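Local structure of putative uncharacterized protein (Pseudomonas aeruginosa, 3F6Z) at residues R19-K24 and V33-K38; L54-V59 and G70-W75; N27-T32 and V45-D50; Y23-G28 and V96-R101. The protein specifically inhibits C-type lysozymes, acting as a lipoprotein inhibitor anchored in the bacterial outer membrane. All coordinates share one frame; numbering follows the deposited sequence.

Contact 1. Residues R19-K24 and V33-K38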
# COMPACT_ATOMS: atom_id res chain seq x y z
N ARG B 19 -7.30 -19.86 -9.21
CA ARG B 19 -8.09 -20.54 -8.21
C ARG B 19 -9.19 -19.65 -7.63
O ARG B 19 -8.96 -18.48 -7.33
CB ARG B 19 -7.16 -21.02 -7.10
CG ARG B 19 -7.84 -21.72 -5.94
CD ARG B 19 -6.84 -21.96 -4.83
NE ARG B 19 -7.49 -22.37 -3.60
CZ ARG B 19 -6.92 -22.27 -2.40
NH1 ARG B 19 -5.70 -21.76 -2.28
NH2 ARG B 19 -7.59 -22.66 -1.32
N SER B 20 -10.39 -20.21 -7.49
CA SER B 20 -11.52 -19.47 -6.93
C SER B 20 -11.77 -19.98 -5.52
O SER B 20 -11.82 -21.19 -5.29
CB SER B 20 -12.78 -19.68 -7.77
OG SER B 20 -12.62 -19.11 -9.05
N VAL B 21 -11.92 -19.07 -4.57
CA VAL B 21 -12.15 -19.47 -3.19
C VAL B 21 -13.35 -18.74 -2.60
O VAL B 21 -13.50 -17.53 -2.76
CB VAL B 21 -10.89 -19.18 -2.32
CG1 VAL B 21 -11.11 -19.69 -0.91
CG2 VAL B 21 -9.67 -19.86 -2.95
N ASP B 22 -14.22 -19.50 -1.93
CA ASP B 22 -15.40 -18.92 -1.31
C ASP B 22 -15.10 -18.59 0.14
O ASP B 22 -14.44 -19.36 0.83
CB ASP B 22 -16.58 -19.89 -1.37
CG ASP B 22 -16.78 -20.49 -2.75
OD1 ASP B 22 -16.80 -19.73 -3.74
OD2 ASP B 22 -16.91 -21.72 -2.84
N TYR B 23 -15.58 -17.43 0.59
CA TYR B 23 -15.36 -16.99 1.96
C TYR B 23 -16.66 -16.57 2.62
O TYR B 23 -17.69 -16.39 1.97
CB TYR B 23 -14.43 -15.76 2.01
CG TYR B 23 -12.99 -15.99 1.65
CD1 TYR B 23 -12.02 -16.17 2.64
CD2 TYR B 23 -12.58 -16.00 0.31
CE1 TYR B 23 -10.68 -16.36 2.30
CE2 TYR B 23 -11.25 -16.20 -0.04
CZ TYR B 23 -10.30 -16.38 0.96
OH TYR B 23 -9.00 -16.62 0.60
N LYS B 24 -16.57 -16.38 3.93
CA LYS B 24 -17.68 -15.92 4.74
C LYS B 24 -16.99 -15.09 5.80
O LYS B 24 -16.05 -15.56 6.45
CB LYS B 24 -18.44 -17.08 5.39
CG LYS B 24 -19.56 -16.59 6.31
CD LYS B 24 -20.54 -17.69 6.63
CE LYS B 24 -21.69 -17.16 7.47
NZ LYS B 24 -22.75 -18.20 7.64
N VAL B 33 -13.51 -15.17 -4.25
CA VAL B 33 -12.34 -14.45 -4.72
C VAL B 33 -11.59 -15.26 -5.77
O VAL B 33 -11.54 -16.49 -5.69
CB VAL B 33 -11.38 -14.14 -3.55
CG1 VAL B 33 -10.05 -13.59 -4.07
CG2 VAL B 33 -12.02 -13.15 -2.59
N GLN B 34 -11.00 -14.58 -6.74
CA GLN B 34 -10.23 -15.29 -7.74
C GLN B 34 -8.76 -14.92 -7.56
O GLN B 34 -8.40 -13.75 -7.56
CB GLN B 34 -10.67 -14.94 -9.17
CG GLN B 34 -9.95 -15.79 -10.21
CD GLN B 34 -10.40 -15.53 -11.63
OE1 GLN B 34 -10.17 -14.45 -12.18
NE2 GLN B 34 -11.04 -16.52 -12.24
N TYR B 35 -7.93 -15.94 -7.38
CA TYR B 35 -6.51 -15.71 -7.20
C TYR B 35 -5.78 -16.04 -8.49
O TYR B 35 -6.07 -17.05 -9.13
CB TYR B 35 -5.97 -16.57 -6.05
CG TYR B 35 -6.51 -16.13 -4.71
CD1 TYR B 35 -6.09 -14.93 -4.13
CD2 TYR B 35 -7.47 -16.88 -4.03
CE1 TYR B 35 -6.61 -14.49 -2.92
CE2 TYR B 35 -8.01 -16.45 -2.82
CZ TYR B 35 -7.57 -15.25 -2.27
OH TYR B 35 -8.09 -14.80 -1.09
N LEU B 36 -4.85 -15.17 -8.87
CA LEU B 36 -4.06 -15.37 -10.08
C LEU B 36 -2.59 -15.19 -9.75
O LEU B 36 -2.17 -14.11 -9.33
CB LEU B 36 -4.48 -14.39 -11.19
CG LEU B 36 -5.91 -14.50 -11.71
CD1 LEU B 36 -6.80 -13.52 -10.93
CD2 LEU B 36 -5.95 -14.17 -13.19
N ASN B 37 -1.82 -16.26 -9.94
CA ASN B 37 -0.39 -16.25 -9.68
C ASN B 37 0.37 -16.60 -10.95
O ASN B 37 0.23 -17.71 -11.49
CB ASN B 37 -0.05 -17.25 -8.58
CG ASN B 37 -0.85 -17.02 -7.31
OD1 ASN B 37 -1.49 -17.94 -6.79
ND2 ASN B 37 -0.82 -15.79 -6.80
N LYS B 38 1.18 -15.66 -11.42
CA LYS B 38 1.97 -15.86 -12.63
C LYS B 38 3.30 -15.14 -12.51
O LYS B 38 3.37 -13.92 -12.65
CB LYS B 38 1.19 -15.34 -13.84
CG LYS B 38 1.92 -15.44 -15.17
CD LYS B 38 1.05 -14.88 -16.29
CE LYS B 38 1.82 -14.79 -17.61
NZ LYS B 38 2.23 -16.12 -18.14

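Contact 2. Residues L54-V59 and G70-W75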
# COMPACT_ATOMS: atom_id res chain seq x y z
N LEU B 54 -12.83 -5.33 -6.94
CA LEU B 54 -11.51 -4.78 -7.24
C LEU B 54 -10.43 -5.78 -7.56
O LEU B 54 -10.40 -6.87 -7.00
CB LEU B 54 -11.04 -3.92 -6.07
CG LEU B 54 -11.95 -2.78 -5.62
CD1 LEU B 54 -11.28 -2.03 -4.48
CD2 LEU B 54 -12.24 -1.84 -6.78
N VAL B 55 -9.53 -5.40 -8.46
CA VAL B 55 -8.39 -6.23 -8.81
C VAL B 55 -7.27 -5.80 -7.87
O VAL B 55 -6.70 -4.73 -8.03
CB VAL B 55 -7.92 -5.98 -10.27
CG1 VAL B 55 -6.65 -6.80 -10.56
CG2 VAL B 55 -9.04 -6.35 -11.27
N PHE B 56 -6.98 -6.63 -6.87
CA PHE B 56 -5.91 -6.33 -5.91
C PHE B 56 -4.58 -6.87 -6.40
O PHE B 56 -4.52 -7.94 -7.00
CB PHE B 56 -6.20 -6.96 -4.55
CG PHE B 56 -7.35 -6.36 -3.80
CD1 PHE B 56 -8.65 -6.44 -4.30
CD2 PHE B 56 -7.13 -5.74 -2.57
CE1 PHE B 56 -9.72 -5.93 -3.58
CE2 PHE B 56 -8.20 -5.22 -1.83
CZ PHE B 56 -9.50 -5.31 -2.34
N SER B 57 -3.50 -6.15 -6.12
CA SER B 57 -2.18 -6.60 -6.50
C SER B 57 -1.38 -6.94 -5.24
O SER B 57 -1.41 -6.22 -4.25
CB SER B 57 -1.45 -5.52 -7.31
OG SER B 57 -0.16 -5.96 -7.68
N ASN B 58 -0.67 -8.06 -5.29
CA ASN B 58 0.12 -8.52 -4.16
C ASN B 58 1.25 -7.53 -3.85
O ASN B 58 2.00 -7.13 -4.75
CB ASN B 58 0.69 -9.90 -4.48
CG ASN B 58 1.52 -10.46 -3.35
OD1 ASN B 58 1.01 -10.71 -2.26
ND2 ASN B 58 2.79 -10.67 -3.62
N VAL B 59 1.35 -7.13 -2.58
CA VAL B 59 2.39 -6.21 -2.14
C VAL B 59 3.25 -6.87 -1.06
O VAL B 59 2.83 -7.83 -0.41
CB VAL B 59 1.78 -4.88 -1.60
CG1 VAL B 59 1.11 -4.11 -2.73
CG2 VAL B 59 0.76 -5.18 -0.50
N GLY B 70 -7.45 0.27 -4.26
CA GLY B 70 -8.30 1.34 -3.75
C GLY B 70 -7.92 1.69 -2.33
O GLY B 70 -6.74 1.88 -2.03
N GLN B 71 -8.91 1.79 -1.45
CA GLN B 71 -8.63 2.10 -0.05
C GLN B 71 -8.62 0.83 0.79
O GLN B 71 -8.61 0.88 2.02
CB GLN B 71 -9.66 3.09 0.50
CG GLN B 71 -10.88 3.32 -0.38
CD GLN B 71 -12.05 2.44 0.01
OE1 GLN B 71 -13.16 2.58 -0.51
NE2 GLN B 71 -11.81 1.53 0.95
N TYR B 72 -8.61 -0.32 0.12
CA TYR B 72 -8.63 -1.61 0.78
C TYR B 72 -7.33 -2.39 0.78
O TYR B 72 -6.45 -2.20 -0.08
CB TYR B 72 -9.69 -2.51 0.14
CG TYR B 72 -11.12 -2.03 0.27
CD1 TYR B 72 -11.84 -2.23 1.45
CD2 TYR B 72 -11.76 -1.39 -0.79
CE1 TYR B 72 -13.17 -1.82 1.57
CE2 TYR B 72 -13.08 -0.97 -0.70
CZ TYR B 72 -13.78 -1.19 0.49
OH TYR B 72 -15.08 -0.75 0.58
N ILE B 73 -7.23 -3.30 1.74
CA ILE B 73 -6.10 -4.21 1.87
C ILE B 73 -6.76 -5.56 2.14
O ILE B 73 -7.60 -5.69 3.03
CB ILE B 73 -5.17 -3.86 3.06
CG1 ILE B 73 -4.43 -2.54 2.80
CG2 ILE B 73 -4.17 -4.98 3.28
CD1 ILE B 73 -3.43 -2.59 1.64
N TRP B 74 -6.41 -6.56 1.33
CA TRP B 74 -6.93 -7.91 1.49
C TRP B 74 -5.70 -8.73 1.86
O TRP B 74 -4.81 -8.95 1.03
CB TRP B 74 -7.55 -8.39 0.18
CG TRP B 74 -8.04 -9.82 0.22
CD1 TRP B 74 -7.52 -10.89 -0.46
CD2 TRP B 74 -9.18 -10.32 0.93
NE1 TRP B 74 -8.26 -12.02 -0.22
CE2 TRP B 74 -9.29 -11.70 0.64
CE3 TRP B 74 -10.12 -9.74 1.79
CZ2 TRP B 74 -10.30 -12.51 1.17
CZ3 TRP B 74 -11.13 -10.54 2.33
CH2 TRP B 74 -11.21 -11.91 2.01
N TRP B 75 -5.64 -9.16 3.11
CA TRP B 75 -4.49 -9.90 3.62
C TRP B 75 -4.89 -11.32 4.05
O TRP B 75 -5.64 -11.50 5.01
CB TRP B 75 -3.91 -9.14 4.81
CG TRP B 75 -2.45 -9.34 5.06
CD1 TRP B 75 -1.69 -10.43 4.73
CD2 TRP B 75 -1.59 -8.46 5.79
NE1 TRP B 75 -0.41 -10.27 5.21
CE2 TRP B 75 -0.32 -9.07 5.87
CE3 TRP B 75 -1.77 -7.20 6.39
CZ2 TRP B 75 0.76 -8.48 6.53
CZ3 TRP B 75 -0.70 -6.61 7.05
CH2 TRP B 75 0.56 -7.25 7.11

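Contact 3. Residues N27-T32 and V45-D50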
# COMPACT_ATOMS: atom_id res chain seq x y z
N ASN B 27 -19.19 -10.39 9.23
CA ASN B 27 -20.31 -9.45 9.10
C ASN B 27 -21.45 -10.06 8.29
O ASN B 27 -22.38 -9.37 7.88
CB ASN B 27 -19.83 -8.14 8.46
CG ASN B 27 -19.31 -8.32 7.05
OD1 ASN B 27 -18.78 -9.37 6.69
ND2 ASN B 27 -19.44 -7.27 6.24
N GLY B 28 -21.36 -11.37 8.08
CA GLY B 28 -22.38 -12.07 7.33
C GLY B 28 -22.06 -12.23 5.87
O GLY B 28 -22.44 -13.23 5.26
N ARG B 29 -21.37 -11.25 5.29
CA ARG B 29 -21.02 -11.30 3.88
C ARG B 29 -20.46 -12.64 3.45
O ARG B 29 -19.75 -13.31 4.20
CB ARG B 29 -20.00 -10.22 3.53
CG ARG B 29 -20.51 -8.79 3.53
CD ARG B 29 -19.56 -7.94 2.71
NE ARG B 29 -19.50 -8.41 1.33
CZ ARG B 29 -18.47 -8.24 0.51
NH1 ARG B 29 -17.38 -7.60 0.93
NH2 ARG B 29 -18.52 -8.71 -0.73
N LYS B 30 -20.78 -13.02 2.21
CA LYS B 30 -20.31 -14.26 1.63
C LYS B 30 -20.03 -13.96 0.16
O LYS B 30 -20.90 -13.51 -0.58
CB LYS B 30 -21.38 -15.35 1.75
CG LYS B 30 -21.89 -15.54 3.16
CD LYS B 30 -22.62 -16.86 3.33
CE LYS B 30 -23.18 -17.00 4.74
NZ LYS B 30 -23.65 -18.38 5.05
N PHE B 31 -18.79 -14.22 -0.26
CA PHE B 31 -18.39 -13.96 -1.64
C PHE B 31 -17.31 -14.92 -2.08
O PHE B 31 -16.88 -15.78 -1.32
CB PHE B 31 -17.87 -12.53 -1.77
CG PHE B 31 -16.89 -12.15 -0.71
CD1 PHE B 31 -17.33 -11.64 0.51
CD2 PHE B 31 -15.52 -12.32 -0.91
CE1 PHE B 31 -16.42 -11.31 1.52
CE2 PHE B 31 -14.61 -11.99 0.10
CZ PHE B 31 -15.06 -11.48 1.32
N THR B 32 -16.89 -14.76 -3.32
CA THR B 32 -15.86 -15.61 -3.91
C THR B 32 -14.75 -14.75 -4.48
O THR B 32 -15.00 -13.73 -5.12
CB THR B 32 -16.44 -16.46 -5.06
OG1 THR B 32 -17.51 -17.27 -4.55
CG2 THR B 32 -15.36 -17.36 -5.66
N VAL B 45 -8.88 -10.92 -7.16
CA VAL B 45 -10.04 -10.16 -7.60
C VAL B 45 -11.07 -10.32 -6.49
O VAL B 45 -11.60 -11.40 -6.25
CB VAL B 45 -10.59 -10.71 -8.96
CG1 VAL B 45 -11.72 -9.83 -9.47
CG2 VAL B 45 -9.46 -10.76 -9.99
N VAL B 46 -11.34 -9.22 -5.80
CA VAL B 46 -12.24 -9.28 -4.67
C VAL B 46 -13.44 -8.36 -4.72
O VAL B 46 -13.31 -7.17 -5.01
CB VAL B 46 -11.50 -8.94 -3.36
CG1 VAL B 46 -12.44 -9.10 -2.18
CG2 VAL B 46 -10.25 -9.80 -3.21
N PRO B 47 -14.63 -8.91 -4.45
CA PRO B 47 -15.82 -8.05 -4.45
C PRO B 47 -15.89 -7.46 -3.04
O PRO B 47 -16.37 -8.11 -2.10
CB PRO B 47 -16.95 -9.03 -4.76
CG PRO B 47 -16.46 -10.32 -4.14
CD PRO B 47 -15.00 -10.33 -4.55
N VAL B 48 -15.37 -6.25 -2.88
CA VAL B 48 -15.36 -5.58 -1.59
C VAL B 48 -16.78 -5.23 -1.16
O VAL B 48 -17.01 -4.83 -0.02
CB VAL B 48 -14.49 -4.30 -1.63
CG1 VAL B 48 -13.04 -4.67 -1.96
CG2 VAL B 48 -15.03 -3.34 -2.66
N SER B 49 -17.72 -5.38 -2.09
CA SER B 49 -19.13 -5.11 -1.82
C SER B 49 -19.97 -5.71 -2.94
O SER B 49 -19.44 -6.29 -3.89
CB SER B 49 -19.39 -3.60 -1.70
OG SER B 49 -19.20 -2.93 -2.93
N ASP B 50 -21.29 -5.56 -2.82
CA ASP B 50 -22.21 -6.11 -3.80
C ASP B 50 -22.08 -5.47 -5.20
O ASP B 50 -22.36 -6.13 -6.20
CB ASP B 50 -23.64 -5.96 -3.28
CG ASP B 50 -24.62 -6.83 -4.03
OD1 ASP B 50 -24.82 -6.60 -5.24
OD2 ASP B 50 -25.20 -7.74 -3.41
O HOH W 1 -14.30 -12.90 -7.75

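Contact 4. Residues Y23-G28 and V96-R101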
# COMPACT_ATOMS: atom_id res chain seq x y z
N TYR B 23 -15.58 -17.43 0.59
CA TYR B 23 -15.36 -16.99 1.96
C TYR B 23 -16.66 -16.57 2.62
O TYR B 23 -17.69 -16.39 1.97
CB TYR B 23 -14.43 -15.76 2.01
CG TYR B 23 -12.99 -15.99 1.65
CD1 TYR B 23 -12.02 -16.17 2.64
CD2 TYR B 23 -12.58 -16.00 0.31
CE1 TYR B 23 -10.68 -16.36 2.30
CE2 TYR B 23 -11.25 -16.20 -0.04
CZ TYR B 23 -10.30 -16.38 0.96
OH TYR B 23 -9.00 -16.62 0.60
N LYS B 24 -16.57 -16.38 3.93
CA LYS B 24 -17.68 -15.92 4.74
C LYS B 24 -16.99 -15.09 5.80
O LYS B 24 -16.05 -15.56 6.45
CB LYS B 24 -18.44 -17.08 5.39
CG LYS B 24 -19.56 -16.59 6.31
CD LYS B 24 -20.54 -17.69 6.63
CE LYS B 24 -21.69 -17.16 7.47
NZ LYS B 24 -22.75 -18.20 7.64
N CYS B 25 -17.42 -13.85 5.95
CA CYS B 25 -16.81 -12.95 6.91
C CYS B 25 -17.66 -12.75 8.14
O CYS B 25 -18.84 -13.11 8.17
CB CYS B 25 -16.51 -11.61 6.24
SG CYS B 25 -15.57 -11.78 4.68
N GLU B 26 -17.06 -12.17 9.17
CA GLU B 26 -17.71 -11.91 10.44
C GLU B 26 -18.90 -10.95 10.40
O GLU B 26 -19.54 -10.72 11.43
CB GLU B 26 -16.67 -11.37 11.43
CG GLU B 26 -17.11 -11.47 12.87
CD GLU B 26 -16.26 -10.64 13.79
OE1 GLU B 26 -15.01 -10.68 13.64
OE2 GLU B 26 -16.83 -9.96 14.66
N ASN B 27 -19.19 -10.39 9.23
CA ASN B 27 -20.31 -9.45 9.10
C ASN B 27 -21.45 -10.06 8.29
O ASN B 27 -22.38 -9.37 7.88
CB ASN B 27 -19.83 -8.14 8.46
CG ASN B 27 -19.31 -8.32 7.05
OD1 ASN B 27 -18.78 -9.37 6.69
ND2 ASN B 27 -19.44 -7.27 6.24
N GLY B 28 -21.36 -11.37 8.08
CA GLY B 28 -22.38 -12.07 7.33
C GLY B 28 -22.06 -12.23 5.87
O GLY B 28 -22.44 -13.23 5.26
N VAL B 96 -12.09 -6.58 8.78
CA VAL B 96 -13.10 -7.64 8.82
C VAL B 96 -12.44 -9.01 8.68
O VAL B 96 -11.63 -9.23 7.77
CB VAL B 96 -14.11 -7.45 7.66
CG1 VAL B 96 -15.12 -8.59 7.65
CG2 VAL B 96 -14.81 -6.11 7.79
N ALA B 97 -12.78 -9.93 9.58
CA ALA B 97 -12.20 -11.28 9.55
C ALA B 97 -13.05 -12.26 8.73
O ALA B 97 -14.26 -12.36 8.93
CB ALA B 97 -12.04 -11.79 10.98
N CYS B 98 -12.40 -12.97 7.82
CA CYS B 98 -13.08 -13.93 6.95
C CYS B 98 -12.38 -15.29 6.97
O CYS B 98 -11.18 -15.39 7.24
CB CYS B 98 -13.11 -13.43 5.49
SG CYS B 98 -13.61 -11.69 5.24
N LYS B 99 -13.15 -16.33 6.66
CA LYS B 99 -12.66 -17.70 6.64
C LYS B 99 -13.03 -18.32 5.30
O LYS B 99 -14.05 -17.96 4.71
CB LYS B 99 -13.34 -18.54 7.72
CG LYS B 99 -13.31 -17.98 9.13
CD LYS B 99 -14.46 -18.57 9.95
CE LYS B 99 -14.50 -18.02 11.37
NZ LYS B 99 -14.37 -16.54 11.42
N GLU B 100 -12.21 -19.25 4.82
CA GLU B 100 -12.52 -19.93 3.57
C GLU B 100 -13.78 -20.78 3.80
O GLU B 100 -13.89 -21.43 4.84
CB GLU B 100 -11.36 -20.84 3.15
CG GLU B 100 -10.32 -20.14 2.29
CD GLU B 100 -9.22 -21.08 1.82
OE1 GLU B 100 -9.54 -22.24 1.50
OE2 GLU B 100 -8.05 -20.64 1.77
N ARG B 101 -14.70 -20.72 2.84
CA ARG B 101 -15.98 -21.45 2.83
C ARG B 101 -17.10 -20.55 2.35
O ARG B 101 -17.57 -20.74 1.21
CB ARG B 101 -16.37 -21.99 4.21
CG ARG B 101 -15.68 -23.29 4.61
CD ARG B 101 -15.90 -24.40 3.61
NE ARG B 101 -15.28 -25.64 4.06
CZ ARG B 101 -13.97 -25.81 4.25
NH1 ARG B 101 -13.13 -24.82 4.03
NH2 ARG B 101 -13.51 -26.99 4.64
OXT ARG B 101 -17.50 -19.65 3.12
O HOH W 2 -7.61 -17.99 2.49
O HOH W 3 -16.69 -15.72 9.63

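Contact 1. Residues R19-K24 and V33-K38
With chi1 near -70° in Tyr-23 and -68° in Tyr-35, each CG lies opposite its own carbonyl carbon and beside its backbone N, and from there the two rings reach toward one another from opposite directions until their hydroxyls meet. The setting is a beta hairpin, strands 16-25 and 30-38 of the closed antiparallel barrel, and it illustrates how cross-strand tyrosines can extend a backbone pairing onto the face above it. The pairing itself rests on two hydrogen-bonded pairs, Arg-19 with Tyr-35 and Val-21 with Val-33, flanking the non-hydrogen-bonded pair Ser-20 with Gln-34. Its straightest bond runs from Tyr-35 N to Arg-19 O, 2.7 Å long with 178° at the hydrogen. The second pair is joined in both directions at 2.8 Å, Val-21 N to Val-33 O and Val-33 N to Val-21 O. On the tyrosine face, the two valines pack against the rings. Val-21 CG2 meets the edge of the Tyr-35 ring at CE2, 3.8 Å away, while Val-33 divides its branches: CG1 lies against a face of Tyr-35, two residues on, and CG2 approaches Tyr-23 CE2 at 4.0 Å. Ser-20, which is exposed, and Gln-34, partly so, point to the reverse face. Tyr-35 is buried, and its hydroxyl has two polar partners: it receives a hydrogen bond from Trp-74 NE1 and donates its proton to Tyr-23, with Tyr-35 OH only 2.6 Å from Tyr-23 OH.

Contact 2. Residues L54-V59 and G70-W75
Strands 54-59 and 72-75 pass 8.3 Å apart at their closest, their directions 62° from each other, a separation that leaves the work to side chains; just before the second strand the chain turns through Gly-70, whose phi is positive. Phe-56 is the central group. Its ring comes edge-first toward the other segment, with Tyr-72 CB lying near the ring plane, 3.7 Å from Phe-56 CE2 and equally close to CZ. Trp-74 CB closes on the same rim from an oblique direction, 3.8 Å from Phe-56 CE2, the two side chains crossing at about a right angle. Alongside, Leu-54 sends its CD1 branch to Tyr-72 CD2, also 3.8 Å away, and this pair too meets nearly at right angles. The contact is a good example of how a beta barrel is filled: strand 65-69 lies between strands 52-59 and 72-77 in the sheet, and residues of the two strands that point toward each other meet past the strand between them, inside the barrel. Val-46 and Val-48 of strand 41-49 pack on Phe-56 as well. Trp-74 takes part here through its CB, for chi1 of 176° sets CG opposite the backbone N and carries the indole away from Phe-56; its NE1 is used in a hydrogen bond to Tyr-35 OH. On the outward side of strand 54-59, Ser-57 OG and Val-55 O are hydrogen-bonded reciprocally to Val-55 O and Ser-57 OG of the second subunit. Within segment 70-75, Gln-71 NE2 lies 3.2 Å above the plane of the Tyr-72 ring, over its centre.

Contact 3. Residues N27-T32 and V45-D50
Strands 30-32 and 45-47 run antiparallel at 157°, but their axes stay 7.1 Å apart, too far for direct backbone pairing. A water bridges the gap instead, donating to Thr-32 O at 2.8 Å and more weakly to Val-45 O. Beside it Pro-47 leans in: its CG rests 3.5 Å from Phe-31 CB, and its CD approaches Thr-32 O. Proline has no N-H to offer that carbonyl. A direct polar link is made by Arg-29, whose side chain bends at chi3 (61°) to swing its guanidinium against the opposite backbone. NH2 binds Pro-47 O at 2.6 Å, with the oxygen lying in the guanidinium plane, and NH1 adds a weak second bond to the same atom. The flat group is held between two neighbours: Phe-31 CD1 sits 3.4 Å above one face and Ser-49 CA 3.7 Å from the other, each offset toward the rim. Phe-31 also reaches inward, where CE2 comes within 4.3 Å of Val-46 CG1. Just beyond Pro-47 the chain turns a corner at Val-48. This is the open end of the beta hairpin of strands 30-38 and 41-49, where the strands splay and an arginine, a proline and a water link them.

Contact 4. Residues Y23-G28 and V96-R101
The disulfide between Cys-25 and Cys-98 spans a non-hydrogen-bonded pair where strand 96-100, the last of the chain, lies antiparallel to strand 16-25 and closes the barrel. The two CA atoms are only 3.9 Å apart, and with chi1 of -52° and -47° both sulfurs lie beside their backbone N atoms, so that SG meets SG at 2.0 Å with a chi3 of 93°. Past this bridge, the CG1 branch of Val-96 forms a bump that fits the hollow left by the type I turn from Cys-25 to Gly-28: Cys-25 CB is 3.6 Å from Val-96 CG1, and Asn-27 OD1 flanks the same methyl. Glu-26 borders Ala-97, its N bound to Ala-97 O at 2.8 Å. Toward the other end, Lys-24 and Lys-99 form the hydrogen-bonded pair, linked N to O in both directions, and their side chains rise on the face away from the disulfide. There a water joins Lys-24 O to Lys-99 NZ. The second strand slants past the CD1/CE1 side of the Tyr-23 ring, Lys-99 O 3.4 Å from Tyr-23 CD1, and the aliphatic part of Glu-100 crosses obliquely beyond it, CG being 3.8 Å from Tyr-23 CE1. Past that point Tyr-23 OH, which is also bonded to Tyr-35 OH, donates at 2.7 Å to a second water, and this water donates to Glu-100 OE2.

How the contacts relate
All four contacts belong to one closed antiparallel barrel. Contacts 1 and 4 open on strand 16-25, contact 3 on the turn and the start of strand 30-38; contact 1 closes first on strand 30-38, contact 3 on strand 41-49, and contact 4 only at the C-terminus, enclosing the whole of contact 2. Contacts 3 and 4 are nearest, their centres about 9 Å apart, whereas those of contacts 2 and 4 lie about 17 Å apart. Trp-74 ties contact 2 to the tyrosines of contact 1 and to the disulfide of contact 4. The resulting closed framework also carries Ser-63 and Lys-77, residues inferred to act directly in blocking the lysozyme active site.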